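Peroxisomal fatty acid beta-oxidation multifunctional protein MFP2 (Arabidopsis thaliana, PDB 2WTB) carries out steps of peroxisomal fatty acid beta-oxidation during seed germination, hydrating long-chain enoyl-CoA and oxidising 3-hydroxyacyl-CoA of varied chain length. Local coordinates at residues A[29-34]-A[63-68]; A[106-111]-A[191-196]; A[159-164]-A[228-233]; A[498-503]-A[556-561]; A[638-643]-A[702-707]. One frame throughout, in Å; residues are numbered along the deposited sequence.

From the N terminus, interaction 1 comes first and closes a short excursion through helix 33-46 and strand 54-59 of the crotonase-like part. Interaction 2 then ties strand 105-109 to helix 193-205, and interaction 3 crosses it along the chain, since helix 160-169 lies inside the span of interaction 2 but pairs with the later helix 224-241. Interactions 1 and 2 touch, Phe64 N lying 2.9 Å from Asp110 O in a probable hydrogen bond. Far across the molecule, interactions 4 and 5 follow in series among the all-helical elements near the C terminus; they meet where Glu638 of interaction 5 bridges Arg500 and Arg561 of interaction 4.

Interaction 1 of 5, residues A[29-34]-A[63-68]; sequences NSLSFD and RFSGGF
Asn29 points its side-chain amide at Arg63, and ND2 donates to the Arg63 carbonyl O at 2.9 Å along a bent line, 135° at the hydrogen. CG sits beside its own backbone N (chi1 -64°), which swings the amide across to the 63-68 loop; ND2 also serves the carbonyl of Ala60, while OD1 takes the backbone N of Asn25. A leucine here, having no amide, is likely to leave those two carbonyls and the Asn25 N-H without their mates. The Asn29 carbonyl O accepts the Ser65 hydroxyl, OG to O 2.7 Å. At Ser30, CA makes a C-H...O contact with Gly67 O at 3.3 Å. Leu31 N gives a nearly straight bond (172°) to that same Gly67 O, 2.7 Å away, and Leu31 CG lies 3.5 Å from Ser65 OG. At Phe33 the edge of the poorly ordered Phe68 ring meets the face of the Phe33 ring in a T-shaped pair, Phe33 CZ to Phe68 CZ 4.0 Å. Three hydrogen bonds thus pin the loop beside the predicted catalytic Glu119 and Glu139. In crotonase relatives this loop supplies a peptide N-H to the oxyanion hole, so the contact probably helps to set its shape.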
# COMPACT_ATOMS: atom_id res chain seq x y z
N ASN A 29 -6.21 -5.43 -20.03
CA ASN A 29 -6.19 -4.68 -21.28
C ASN A 29 -5.50 -3.32 -21.15
O ASN A 29 -6.02 -2.31 -21.62
CB ASN A 29 -7.61 -4.49 -21.81
CG ASN A 29 -8.28 -5.80 -22.17
OD1 ASN A 29 -7.69 -6.65 -22.84
ND2 ASN A 29 -9.52 -5.98 -21.73
N SER A 30 -4.33 -3.31 -20.53
CA SER A 30 -3.55 -2.09 -20.40
C SER A 30 -3.13 -1.58 -21.77
O SER A 30 -2.94 -2.36 -22.70
CB SER A 30 -2.32 -2.32 -19.52
OG SER A 30 -2.69 -2.50 -18.16
N LEU A 31 -2.98 -0.26 -21.89
CA LEU A 31 -2.63 0.36 -23.16
C LEU A 31 -1.12 0.33 -23.41
O LEU A 31 -0.43 1.31 -23.17
CB LEU A 31 -3.13 1.80 -23.21
CG LEU A 31 -4.64 2.02 -23.13
CD1 LEU A 31 -4.94 3.51 -23.18
CD2 LEU A 31 -5.35 1.29 -24.26
N SER A 32 -0.63 -0.80 -23.90
CA SER A 32 0.76 -0.89 -24.32
C SER A 32 0.92 -0.11 -25.62
O SER A 32 -0.06 0.24 -26.27
CB SER A 32 1.16 -2.34 -24.54
OG SER A 32 0.46 -2.89 -25.64
N PHE A 33 2.17 0.16 -26.00
CA PHE A 33 2.43 0.82 -27.28
C PHE A 33 1.88 -0.04 -28.41
O PHE A 33 1.31 0.48 -29.37
CB PHE A 33 3.93 1.06 -27.47
CG PHE A 33 4.48 2.14 -26.59
CD1 PHE A 33 4.06 3.45 -26.73
CD2 PHE A 33 5.44 1.84 -25.63
CE1 PHE A 33 4.56 4.45 -25.92
CE2 PHE A 33 5.95 2.84 -24.82
CZ PHE A 33 5.51 4.14 -24.96
N ASP A 34 2.04 -1.35 -28.27
CA ASP A 34 1.54 -2.29 -29.26
C ASP A 34 0.07 -2.04 -29.53
O ASP A 34 -0.34 -1.80 -30.66
CB ASP A 34 1.75 -3.73 -28.79
CG ASP A 34 3.18 -4.03 -28.41
OD1 ASP A 34 3.60 -5.20 -28.54
OD2 ASP A 34 3.90 -3.09 -27.98
N ARG A 63 -13.87 -5.85 -19.73
CA ARG A 63 -13.00 -4.83 -19.14
C ARG A 63 -12.47 -3.90 -20.22
O ARG A 63 -11.85 -4.35 -21.19
CB ARG A 63 -11.82 -5.48 -18.41
CG ARG A 63 -12.19 -6.16 -17.11
CD ARG A 63 -11.00 -6.90 -16.53
NE ARG A 63 -11.34 -7.54 -15.27
CZ ARG A 63 -10.60 -8.49 -14.69
NH1 ARG A 63 -9.49 -8.90 -15.27
NH2 ARG A 63 -10.98 -9.01 -13.54
N PHE A 64 -12.71 -2.60 -20.06
CA PHE A 64 -12.28 -1.63 -21.05
C PHE A 64 -10.76 -1.51 -21.11
O PHE A 64 -10.14 -1.91 -22.11
CB PHE A 64 -12.91 -0.26 -20.78
CG PHE A 64 -12.76 0.71 -21.92
CD1 PHE A 64 -13.52 0.57 -23.07
CD2 PHE A 64 -11.83 1.73 -21.86
CE1 PHE A 64 -13.38 1.45 -24.12
CE2 PHE A 64 -11.68 2.62 -22.91
CZ PHE A 64 -12.45 2.48 -24.04
N SER A 65 -10.15 -0.98 -20.05
CA SER A 65 -8.70 -0.82 -20.00
C SER A 65 -8.24 -0.33 -18.63
O SER A 65 -8.70 0.69 -18.13
CB SER A 65 -8.22 0.15 -21.08
OG SER A 65 -6.81 0.25 -21.09
N GLY A 66 -7.32 -1.07 -18.02
CA GLY A 66 -6.92 -0.82 -16.65
C GLY A 66 -5.82 0.21 -16.46
O GLY A 66 -5.50 0.57 -15.32
N GLY A 67 -5.22 0.67 -17.55
CA GLY A 67 -4.16 1.65 -17.45
C GLY A 67 -3.04 1.44 -18.46
O GLY A 67 -3.30 1.11 -19.61
N PHE A 68 -1.81 1.65 -18.01
CA PHE A 68 -0.65 1.49 -18.89
C PHE A 68 0.10 0.19 -18.59
O PHE A 68 0.09 -0.30 -17.46
CB PHE A 68 0.30 2.69 -18.76
CG PHE A 68 1.14 2.93 -19.98
CD1 PHE A 68 0.60 3.51 -21.11
CD2 PHE A 68 2.48 2.58 -19.99
CE1 PHE A 68 1.37 3.73 -22.23
CE2 PHE A 68 3.26 2.80 -21.11
CZ PHE A 68 2.71 3.38 -22.23

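Interaction 2 of 5, residues A[106-111]-A[191-196]; sequences VAAIDG and AELVTT
Leu193 drives its branched end into the backbone of strand 105-109 at Ile109. Its two methyls come down round one carbonyl: CD1 lies 3.3 Å and CD2 3.2 Å from Ile109 O. The side chain gets there because CG extends on the far side of CA from the backbone N (chi1 -152°). Among purely apolar contacts, Leu193 CG packs on Ala108 CB at 4.0 Å, and Val194 CG2 touches the same methyl more loosely at 4.3 Å. Leu193 CD2 also meets Asp110 CB at 3.5 Å, past the end of the strand. Cut back to an alanine, Leu193 would lose both methyls, and a gap over Ala108 and the Ile109 carbonyl is likely to open. No polar bond crosses between the segments. Thr196 shares Glu192 O between its backbone N and OG1, the hydroxyl 2.9 Å off and above the carbonyl plane, which ties down the first turn of the helix; Ala108 O takes the hydroxyl of Thr58 on the neighbouring strand 54-59. Between these segments, then, helix 193-205 meets this inner strand of the crotonase-type sheet by van der Waals packing, and the small Ala108 probably allows the close approach, its CA being 5.8 Å from CA of Val194.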
# COMPACT_ATOMS: atom_id res chain seq x y z
N VAL A 106 -17.34 6.14 -30.10
CA VAL A 106 -18.04 5.93 -28.85
C VAL A 106 -17.36 4.82 -28.06
O VAL A 106 -17.09 3.75 -28.60
CB VAL A 106 -19.52 5.55 -29.07
CG1 VAL A 106 -20.19 5.27 -27.73
CG2 VAL A 106 -20.24 6.65 -29.82
N ALA A 107 -17.07 5.10 -26.80
CA ALA A 107 -16.43 4.11 -25.94
C ALA A 107 -17.48 3.25 -25.23
O ALA A 107 -18.45 3.77 -24.67
CB ALA A 107 -15.52 4.78 -24.93
N ALA A 108 -17.28 1.94 -25.27
CA ALA A 108 -18.15 1.00 -24.57
C ALA A 108 -17.40 0.44 -23.37
O ALA A 108 -16.54 -0.43 -23.51
CB ALA A 108 -18.59 -0.11 -25.50
N ILE A 109 -17.72 0.94 -22.18
CA ILE A 109 -16.96 0.62 -20.98
C ILE A 109 -17.60 -0.46 -20.11
O ILE A 109 -18.79 -0.38 -19.77
CB ILE A 109 -16.70 1.87 -20.12
CG1 ILE A 109 -15.88 2.90 -20.90
CG2 ILE A 109 -15.98 1.49 -18.83
CD1 ILE A 109 -15.68 4.21 -20.16
N ASP A 110 -16.80 -1.45 -19.75
CA ASP A 110 -17.21 -2.47 -18.80
C ASP A 110 -16.07 -2.68 -17.80
O ASP A 110 -14.91 -2.45 -18.12
CB ASP A 110 -17.50 -3.78 -19.53
CG ASP A 110 -18.21 -4.80 -18.66
OD1 ASP A 110 -18.61 -4.45 -17.53
OD2 ASP A 110 -18.38 -5.95 -19.11
N GLY A 111 -16.42 -3.12 -16.59
CA GLY A 111 -15.41 -3.45 -15.60
C GLY A 111 -14.67 -2.24 -15.07
O GLY A 111 -14.97 -1.75 -13.98
N ALA A 191 -24.67 -6.54 -21.21
CA ALA A 191 -25.07 -7.24 -22.43
C ALA A 191 -25.60 -6.31 -23.51
O ALA A 191 -25.79 -6.71 -24.65
CB ALA A 191 -26.10 -8.32 -22.10
N GLU A 192 -25.84 -5.05 -23.14
CA GLU A 192 -26.35 -4.06 -24.09
C GLU A 192 -25.29 -3.01 -24.40
O GLU A 192 -25.50 -2.13 -25.23
CB GLU A 192 -27.61 -3.40 -23.55
CG GLU A 192 -28.74 -4.37 -23.25
CD GLU A 192 -30.01 -3.67 -22.81
OE1 GLU A 192 -30.10 -2.43 -22.97
OE2 GLU A 192 -30.92 -4.35 -22.30
N LEU A 193 -24.14 -3.14 -23.75
CA LEU A 193 -23.05 -2.17 -23.85
C LEU A 193 -22.70 -1.79 -25.28
O LEU A 193 -22.85 -0.63 -25.68
CB LEU A 193 -21.81 -2.73 -23.15
CG LEU A 193 -20.81 -1.74 -22.56
CD1 LEU A 193 -21.49 -0.86 -21.53
CD2 LEU A 193 -19.66 -2.51 -21.93
N VAL A 194 -22.23 -2.76 -26.06
CA VAL A 194 -21.78 -2.50 -27.43
C VAL A 194 -22.93 -2.12 -28.37
O VAL A 194 -22.77 -1.27 -29.24
CB VAL A 194 -21.01 -3.70 -28.00
CG1 VAL A 194 -20.79 -3.54 -29.49
CG2 VAL A 194 -19.69 -3.86 -27.27
N THR A 195 -24.08 -2.76 -28.18
CA THR A 195 -25.27 -2.43 -28.97
C THR A 195 -25.67 -0.98 -28.77
O THR A 195 -25.94 -0.25 -29.73
CB THR A 195 -26.46 -3.34 -28.61
OG1 THR A 195 -26.29 -4.62 -29.22
CG2 THR A 195 -27.76 -2.73 -29.09
N THR A 196 -25.72 -0.56 -27.51
CA THR A 196 -26.04 0.82 -27.19
C THR A 196 -25.02 1.77 -27.81
O THR A 196 -25.38 2.82 -28.35
CB THR A 196 -26.10 1.05 -25.66
OG1 THR A 196 -27.13 0.23 -25.10
CG2 THR A 196 -26.38 2.51 -25.34

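Interaction 3 of 5, residues A[159-164]-A[228-233]; sequences GLTKAL and REILTF
Ile230 puts its CG2 methyl between two leucines of helix 160-169, and this is the tight part of the contact. Leu164 CD1 is 3.6 Å from Ile230 CG2, its side chain slanting across the isoleucine, while Leu160 CD2 comes to 3.8 Å from the same methyl, the two side chains meeting tip to tip. Leu160 owes this reach to a first torsion that sends CG away from its backbone N (chi1 -175°); in Leu164 CG lies beside the backbone N instead (chi1 -80°), and the two leucines, one turn apart, converge on one methyl. Leu160 CD2 also lies 4.3 Å from Leu231 CG. The other edge is looser: at the exposed Thr161, OG1 stands 4.3 Å from Ile230 CD1, a mere brush at the solvent border. The axes of the two short helical segments stay 11.0 Å apart and run in nearly the same direction, 20° from parallel, so the side chains do the bridging without any hydrogen bond between them. Gly159, with positive phi, ends helix 150-158 and sits as N-cap of helix 160-169; Leu160 touches Pro155 of helix 150-158. Pro222 touches both Leu160 and Ile230 ahead of helix 224-241, and helix 247-260 completes the bundle, its Leu252 and Ile255 packing on Leu164.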
# COMPACT_ATOMS: atom_id res chain seq x y z
N GLY A 159 -15.88 18.75 -14.18
CA GLY A 159 -15.67 19.97 -13.42
C GLY A 159 -14.28 19.99 -12.81
O GLY A 159 -13.64 18.95 -12.67
N LEU A 160 -13.82 21.18 -12.44
CA LEU A 160 -12.48 21.34 -11.88
C LEU A 160 -12.38 20.80 -10.46
O LEU A 160 -11.40 20.16 -10.09
CB LEU A 160 -12.06 22.81 -11.90
CG LEU A 160 -10.62 23.07 -11.45
CD1 LEU A 160 -9.65 22.28 -12.32
CD2 LEU A 160 -10.29 24.56 -11.48
N THR A 161 -13.41 21.05 -9.66
CA THR A 161 -13.42 20.63 -8.26
C THR A 161 -13.36 19.11 -8.12
O THR A 161 -12.59 18.58 -7.31
CB THR A 161 -14.67 21.15 -7.53
OG1 THR A 161 -14.72 22.58 -7.61
CG2 THR A 161 -14.64 20.74 -6.07
N LYS A 162 -14.16 18.41 -8.92
CA LYS A 162 -14.18 16.95 -8.87
C LYS A 162 -12.93 16.37 -9.50
O LYS A 162 -12.33 15.43 -8.97
CB LYS A 162 -15.42 16.41 -9.58
CG LYS A 162 -15.62 14.92 -9.39
CD LYS A 162 -15.64 14.57 -7.91
CE LYS A 162 -15.97 13.11 -7.68
NZ LYS A 162 -15.97 12.76 -6.23
N ALA A 163 -12.53 16.92 -10.65
CA ALA A 163 -11.33 16.46 -11.33
C ALA A 163 -10.13 16.54 -10.40
O ALA A 163 -9.33 15.60 -10.32
CB ALA A 163 -11.09 17.30 -12.58
N LEU A 164 -10.02 17.66 -9.68
CA LEU A 164 -8.93 17.86 -8.74
C LEU A 164 -8.97 16.82 -7.64
O LEU A 164 -7.93 16.32 -7.22
CB LEU A 164 -8.99 19.27 -8.14
CG LEU A 164 -8.43 20.39 -9.02
CD1 LEU A 164 -8.36 21.69 -8.24
CD2 LEU A 164 -7.06 20.01 -9.54
N ARG A 228 -8.37 29.99 -11.08
CA ARG A 228 -7.06 30.27 -10.50
C ARG A 228 -7.11 30.21 -8.98
O ARG A 228 -6.14 29.81 -8.33
CB ARG A 228 -6.54 31.63 -10.96
CG ARG A 228 -5.89 31.62 -12.33
CD ARG A 228 -4.92 32.78 -12.48
NE ARG A 228 -4.10 32.67 -13.68
CZ ARG A 228 -4.24 33.45 -14.75
NH1 ARG A 228 -5.15 34.40 -14.77
NH2 ARG A 228 -3.45 33.27 -15.81
N GLU A 229 -8.24 30.61 -8.42
CA GLU A 229 -8.45 30.57 -6.98
C GLU A 229 -8.49 29.12 -6.50
O GLU A 229 -7.95 28.78 -5.45
CB GLU A 229 -9.74 31.29 -6.61
CG GLU A 229 -9.90 31.58 -5.13
CD GLU A 229 -11.11 32.45 -4.84
OE1 GLU A 229 -11.94 32.63 -5.75
OE2 GLU A 229 -11.23 32.95 -3.70
N ILE A 230 -9.14 28.27 -7.29
CA ILE A 230 -9.26 26.85 -6.97
C ILE A 230 -7.92 26.14 -7.14
O ILE A 230 -7.55 25.29 -6.32
CB ILE A 230 -10.33 26.18 -7.85
CG1 ILE A 230 -11.72 26.66 -7.46
CG2 ILE A 230 -10.24 24.67 -7.73
CD1 ILE A 230 -12.80 26.29 -8.45
N LEU A 231 -7.20 26.49 -8.20
CA LEU A 231 -5.90 25.90 -8.48
C LEU A 231 -4.85 26.33 -7.45
O LEU A 231 -4.07 25.52 -6.96
CB LEU A 231 -5.44 26.26 -9.89
CG LEU A 231 -6.11 25.47 -11.03
CD1 LEU A 231 -6.00 26.22 -12.35
CD2 LEU A 231 -5.50 24.08 -11.14
N THR A 232 -4.84 27.62 -7.14
CA THR A 232 -3.94 28.14 -6.12
C THR A 232 -4.16 27.40 -4.80
O THR A 232 -3.23 26.87 -4.21
CB THR A 232 -4.12 29.65 -5.92
OG1 THR A 232 -3.43 30.36 -6.95
CG2 THR A 232 -3.58 30.09 -4.56
N PHE A 233 -5.42 27.37 -4.35
CA PHE A 233 -5.77 26.70 -3.11
C PHE A 233 -5.20 25.28 -3.08
O PHE A 233 -4.47 24.92 -2.15
CB PHE A 233 -7.29 26.66 -2.94
CG PHE A 233 -7.74 25.95 -1.69
CD1 PHE A 233 -7.95 26.65 -0.52
CD2 PHE A 233 -7.96 24.58 -1.70
CE1 PHE A 233 -8.37 26.01 0.63
CE2 PHE A 233 -8.38 23.93 -0.55
CZ PHE A 233 -8.58 24.64 0.61

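Interaction 4 of 5, residues A[498-503]-A[556-561]; sequences VNRMFF and ENFSER
Phe558 brings the rim of its ring over one face of the Arg500 guanidinium, CZ to NE 4.2 Å. The two planes are close to parallel, 14° apart, although the side chains themselves cross at about a right angle. Arg500 reaches this place fully stretched, with CG opposite its backbone N (chi1 176°). Phe558 CD1 also lies 4.4 Å from CE2 of Phe503, an apolar touch at a slant. Within its own segment the Phe558 ring is sandwiched, with Asn557 CB on one face and Arg561 NH2 on the other. A turn further on, Arg561 N bonds back to Phe558 O at 2.9 Å, and the Arg561 carbonyl O faces the edge of the Phe503 ring, 4.1 Å from CE1. The Arg561 side chain doubles back so that its NH2 comes 4.2 Å from NH2 of Arg500, near the plane of that guanidinium. Both arginines form salt bridges to Glu638, whose carboxylate probably offsets the closeness of the two positive groups; Arg500 NH1 holds Glu645 as well. In the helical C-terminal dehydrogenase region, Phe503 stacks on Phe554 of helix 544-557, Arg500 touches Val642 of helix 624-644, and Met501 turns to Leu654 of helix 651-662.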
# COMPACT_ATOMS: atom_id res chain seq x y z
N VAL A 498 9.81 -6.92 11.30
CA VAL A 498 9.36 -5.55 11.55
C VAL A 498 9.88 -4.97 12.86
O VAL A 498 10.58 -3.96 12.87
CB VAL A 498 7.83 -5.45 11.52
CG1 VAL A 498 7.38 -4.03 11.81
CG2 VAL A 498 7.29 -5.93 10.18
N ASN A 499 9.53 -5.60 13.97
CA ASN A 499 9.94 -5.12 15.29
C ASN A 499 11.45 -5.16 15.51
O ASN A 499 12.01 -4.25 16.11
CB ASN A 499 9.22 -5.89 16.39
CG ASN A 499 7.74 -5.55 16.46
OD1 ASN A 499 6.99 -6.16 17.22
ND2 ASN A 499 7.32 -4.57 15.68
N ARG A 500 12.10 -6.22 15.04
CA ARG A 500 13.55 -6.32 15.16
C ARG A 500 14.24 -5.23 14.36
O ARG A 500 15.30 -4.74 14.73
CB ARG A 500 14.03 -7.69 14.70
CG ARG A 500 15.55 -7.82 14.71
CD ARG A 500 16.02 -9.11 14.07
NE ARG A 500 17.47 -9.15 13.96
CZ ARG A 500 18.15 -10.11 13.36
NH1 ARG A 500 17.51 -11.13 12.80
NH2 ARG A 500 19.48 -10.07 13.31
N MET A 501 13.62 -4.86 13.25
CA MET A 501 14.17 -3.88 12.33
C MET A 501 14.24 -2.50 12.98
O MET A 501 15.25 -1.80 12.87
CB MET A 501 13.28 -3.80 11.09
CG MET A 501 14.01 -3.55 9.79
SD MET A 501 12.84 -3.58 8.42
CE MET A 501 13.97 -3.66 7.04
N PHE A 502 13.17 -2.13 13.68
CA PHE A 502 13.04 -0.78 14.21
C PHE A 502 13.32 -0.66 15.71
O PHE A 502 13.05 0.38 16.31
CB PHE A 502 11.64 -0.22 13.90
CG PHE A 502 11.50 0.29 12.50
CD1 PHE A 502 11.81 1.61 12.20
CD2 PHE A 502 11.06 -0.54 11.49
CE1 PHE A 502 11.68 2.08 10.91
CE2 PHE A 502 10.93 -0.06 10.20
CZ PHE A 502 11.24 1.25 9.91
N PHE A 503 13.85 -1.71 16.32
CA PHE A 503 14.17 -1.64 17.74
C PHE A 503 15.31 -0.66 18.04
O PHE A 503 15.29 0.00 19.08
CB PHE A 503 14.41 -3.03 18.35
CG PHE A 503 15.84 -3.48 18.33
CD1 PHE A 503 16.78 -2.91 19.18
CD2 PHE A 503 16.25 -4.50 17.48
CE1 PHE A 503 18.10 -3.33 19.16
CE2 PHE A 503 17.56 -4.92 17.46
CZ PHE A 503 18.49 -4.34 18.31
N GLU A 556 17.71 -8.64 25.82
CA GLU A 556 18.16 -9.92 26.37
C GLU A 556 18.81 -10.83 25.33
O GLU A 556 19.58 -11.73 25.68
CB GLU A 556 16.99 -10.64 27.05
CG GLU A 556 16.39 -9.87 28.22
CD GLU A 556 15.16 -10.53 28.79
OE1 GLU A 556 14.65 -11.49 28.17
OE2 GLU A 556 14.69 -10.09 29.86
N ASN A 557 18.53 -10.59 24.06
CA ASN A 557 19.08 -11.42 22.99
C ASN A 557 20.16 -10.72 22.16
O ASN A 557 20.92 -11.38 21.44
CB ASN A 557 17.96 -11.93 22.08
CG ASN A 557 17.05 -12.92 22.78
OD1 ASN A 557 17.45 -13.60 23.72
ND2 ASN A 557 15.80 -13.01 22.32
N PHE A 558 20.23 -9.40 22.26
CA PHE A 558 21.26 -8.63 21.57
C PHE A 558 21.83 -7.55 22.50
O PHE A 558 21.94 -6.39 22.11
CB PHE A 558 20.70 -7.97 20.31
CG PHE A 558 19.97 -8.92 19.40
CD1 PHE A 558 18.60 -8.80 19.22
CD2 PHE A 558 20.65 -9.91 18.71
CE1 PHE A 558 17.92 -9.67 18.38
CE2 PHE A 558 19.97 -10.77 17.87
CZ PHE A 558 18.61 -10.65 17.71
N SER A 559 22.19 -7.95 23.71
CA SER A 559 22.66 -7.01 24.73
C SER A 559 23.75 -6.05 24.24
O SER A 559 23.69 -4.85 24.50
CB SER A 559 23.14 -7.76 25.97
OG SER A 559 24.15 -8.70 25.64
N GLU A 560 24.74 -6.59 23.54
CA GLU A 560 25.88 -5.79 23.09
C GLU A 560 25.55 -4.87 21.92
O GLU A 560 26.44 -4.29 21.30
CB GLU A 560 27.06 -6.70 22.73
N ARG A 561 24.26 -4.75 21.62
CA ARG A 561 23.81 -3.94 20.49
C ARG A 561 22.61 -3.08 20.88
O ARG A 561 22.01 -2.42 20.03
CB ARG A 561 23.42 -4.83 19.31
CG ARG A 561 24.59 -5.35 18.50
CD ARG A 561 24.19 -6.59 17.72
NE ARG A 561 22.86 -6.47 17.14
CZ ARG A 561 22.18 -7.49 16.63
NH1 ARG A 561 22.70 -8.70 16.62
NH2 ARG A 561 20.97 -7.29 16.12

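Interaction 5 of 5, residues A[638-643]-A[702-707]; sequences EACRVF and AFLAER
Two helices cross here almost at right angles, in a buried packing contact between helix 624-644 and the helix 702-710 close to the C terminus. The short segments make an angle of 101°, with axes 8.9 Å apart, and Phe703 fills the crossing. Its ring lies hard against Cys640: CB is 3.4 Å from Phe703 CD2, and SG sits at the ring edge, in its plane, 5.0 Å from the centroid, a sulfur-aromatic contact. The ring gets this position by pointing its CG away from the backbone N (chi1 175°). Further along, Phe703 CZ meets the edge of the Phe643 ring, 3.8 Å from CD2, the planes steeply inclined at 87°. Leu704 adds a looser touch, CG to Cys640 SG 4.4 Å. Arg707 spreads its guanidinium beside the aromatic pair, with Phe703 CZ over one face and NH1 4.4 Å from Phe643 CE2; the Ala716 carbonyl holds that NH1. Around the crossing, Leu654 of helix 651-662 packs on Phe643, while Tyr684 and Leu687 of helix 680-694 back Leu704. Ala639, on helix 624-644, also packs on Leu654 and on Met501 of helix 498-514.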
# COMPACT_ATOMS: atom_id res chain seq x y z
N GLU A 638 20.56 -3.01 10.94
CA GLU A 638 19.82 -4.15 11.46
C GLU A 638 19.07 -4.85 10.33
O GLU A 638 18.98 -6.08 10.31
CB GLU A 638 18.84 -3.70 12.54
CG GLU A 638 18.23 -4.84 13.34
CD GLU A 638 19.28 -5.64 14.09
OE1 GLU A 638 20.25 -5.04 14.60
OE2 GLU A 638 19.12 -6.88 14.18
N ALA A 639 18.55 -4.07 9.39
CA ALA A 639 17.88 -4.61 8.23
C ALA A 639 18.82 -5.52 7.45
O ALA A 639 18.40 -6.53 6.89
CB ALA A 639 17.37 -3.49 7.33
N CYS A 640 20.10 -5.16 7.43
CA CYS A 640 21.10 -5.94 6.72
C CYS A 640 21.38 -7.26 7.43
O CYS A 640 21.57 -8.29 6.78
CB CYS A 640 22.39 -5.14 6.56
SG CYS A 640 22.25 -3.79 5.37
N ARG A 641 21.42 -7.23 8.76
CA ARG A 641 21.55 -8.45 9.55
C ARG A 641 20.39 -9.38 9.22
O ARG A 641 20.58 -10.57 8.95
CB ARG A 641 21.54 -8.13 11.04
CG ARG A 641 22.72 -7.29 11.52
CD ARG A 641 22.75 -7.23 13.05
NE ARG A 641 23.95 -6.57 13.56
CZ ARG A 641 24.01 -5.29 13.90
NH1 ARG A 641 22.93 -4.52 13.79
NH2 ARG A 641 25.14 -4.77 14.36
N VAL A 642 19.18 -8.82 9.24
CA VAL A 642 17.97 -9.58 8.92
C VAL A 642 18.04 -10.14 7.50
O VAL A 642 17.69 -11.30 7.27
CB VAL A 642 16.71 -8.70 9.06
CG1 VAL A 642 15.54 -9.32 8.31
CG2 VAL A 642 16.37 -8.50 10.53
N PHE A 643 18.49 -9.32 6.56
CA PHE A 643 18.56 -9.73 5.17
C PHE A 643 19.64 -10.78 4.94
O PHE A 643 19.45 -11.74 4.19
CB PHE A 643 18.80 -8.52 4.27
CG PHE A 643 18.89 -8.85 2.81
CD1 PHE A 643 17.92 -9.63 2.21
CD2 PHE A 643 19.94 -8.38 2.05
CE1 PHE A 643 17.99 -9.93 0.87
CE2 PHE A 643 20.02 -8.68 0.70
CZ PHE A 643 19.05 -9.46 0.11
N ALA A 702 28.86 -7.39 9.73
CA ALA A 702 29.72 -7.97 8.70
C ALA A 702 29.20 -7.77 7.28
O ALA A 702 29.96 -7.41 6.38
CB ALA A 702 29.94 -9.46 8.98
N PHE A 703 27.91 -8.01 7.08
CA PHE A 703 27.30 -7.87 5.76
C PHE A 703 27.44 -6.45 5.21
O PHE A 703 27.84 -6.25 4.07
CB PHE A 703 25.83 -8.29 5.81
CG PHE A 703 25.08 -8.06 4.53
CD1 PHE A 703 25.13 -8.99 3.50
CD2 PHE A 703 24.32 -6.91 4.35
CE1 PHE A 703 24.44 -8.78 2.32
CE2 PHE A 703 23.63 -6.70 3.17
CZ PHE A 703 23.69 -7.63 2.15
N LEU A 704 27.09 -5.46 6.03
CA LEU A 704 27.15 -4.06 5.61
C LEU A 704 28.59 -3.63 5.35
O LEU A 704 28.88 -2.97 4.35
CB LEU A 704 26.52 -3.15 6.66
CG LEU A 704 26.04 -1.77 6.21
CD1 LEU A 704 25.25 -1.09 7.32
CD2 LEU A 704 27.20 -0.88 5.76
N ALA A 705 29.49 -4.00 6.25
CA ALA A 705 30.89 -3.62 6.14
C ALA A 705 31.53 -4.14 4.85
O ALA A 705 32.13 -3.38 4.10
CB ALA A 705 31.67 -4.11 7.35
N GLU A 706 31.38 -5.43 4.60
CA GLU A 706 31.99 -6.07 3.44
C GLU A 706 31.47 -5.47 2.14
O GLU A 706 32.22 -5.32 1.17
CB GLU A 706 31.75 -7.58 3.47
CG GLU A 706 32.97 -8.42 3.10
CD GLU A 706 33.38 -8.25 1.65
OE1 GLU A 706 32.50 -8.02 0.80
OE2 GLU A 706 34.59 -8.36 1.36
N ARG A 707 30.19 -5.12 2.12
CA ARG A 707 29.57 -4.54 0.93
C ARG A 707 29.85 -3.05 0.80
O ARG A 707 30.00 -2.53 -0.30
CB ARG A 707 28.06 -4.79 0.92
CG ARG A 707 27.68 -6.21 0.55
CD ARG A 707 26.21 -6.30 0.15
NE ARG A 707 25.87 -7.62 -0.37
CZ ARG A 707 24.70 -7.92 -0.92
NH1 ARG A 707 23.76 -6.99 -1.02
NH2 ARG A 707 24.47 -9.15 -1.37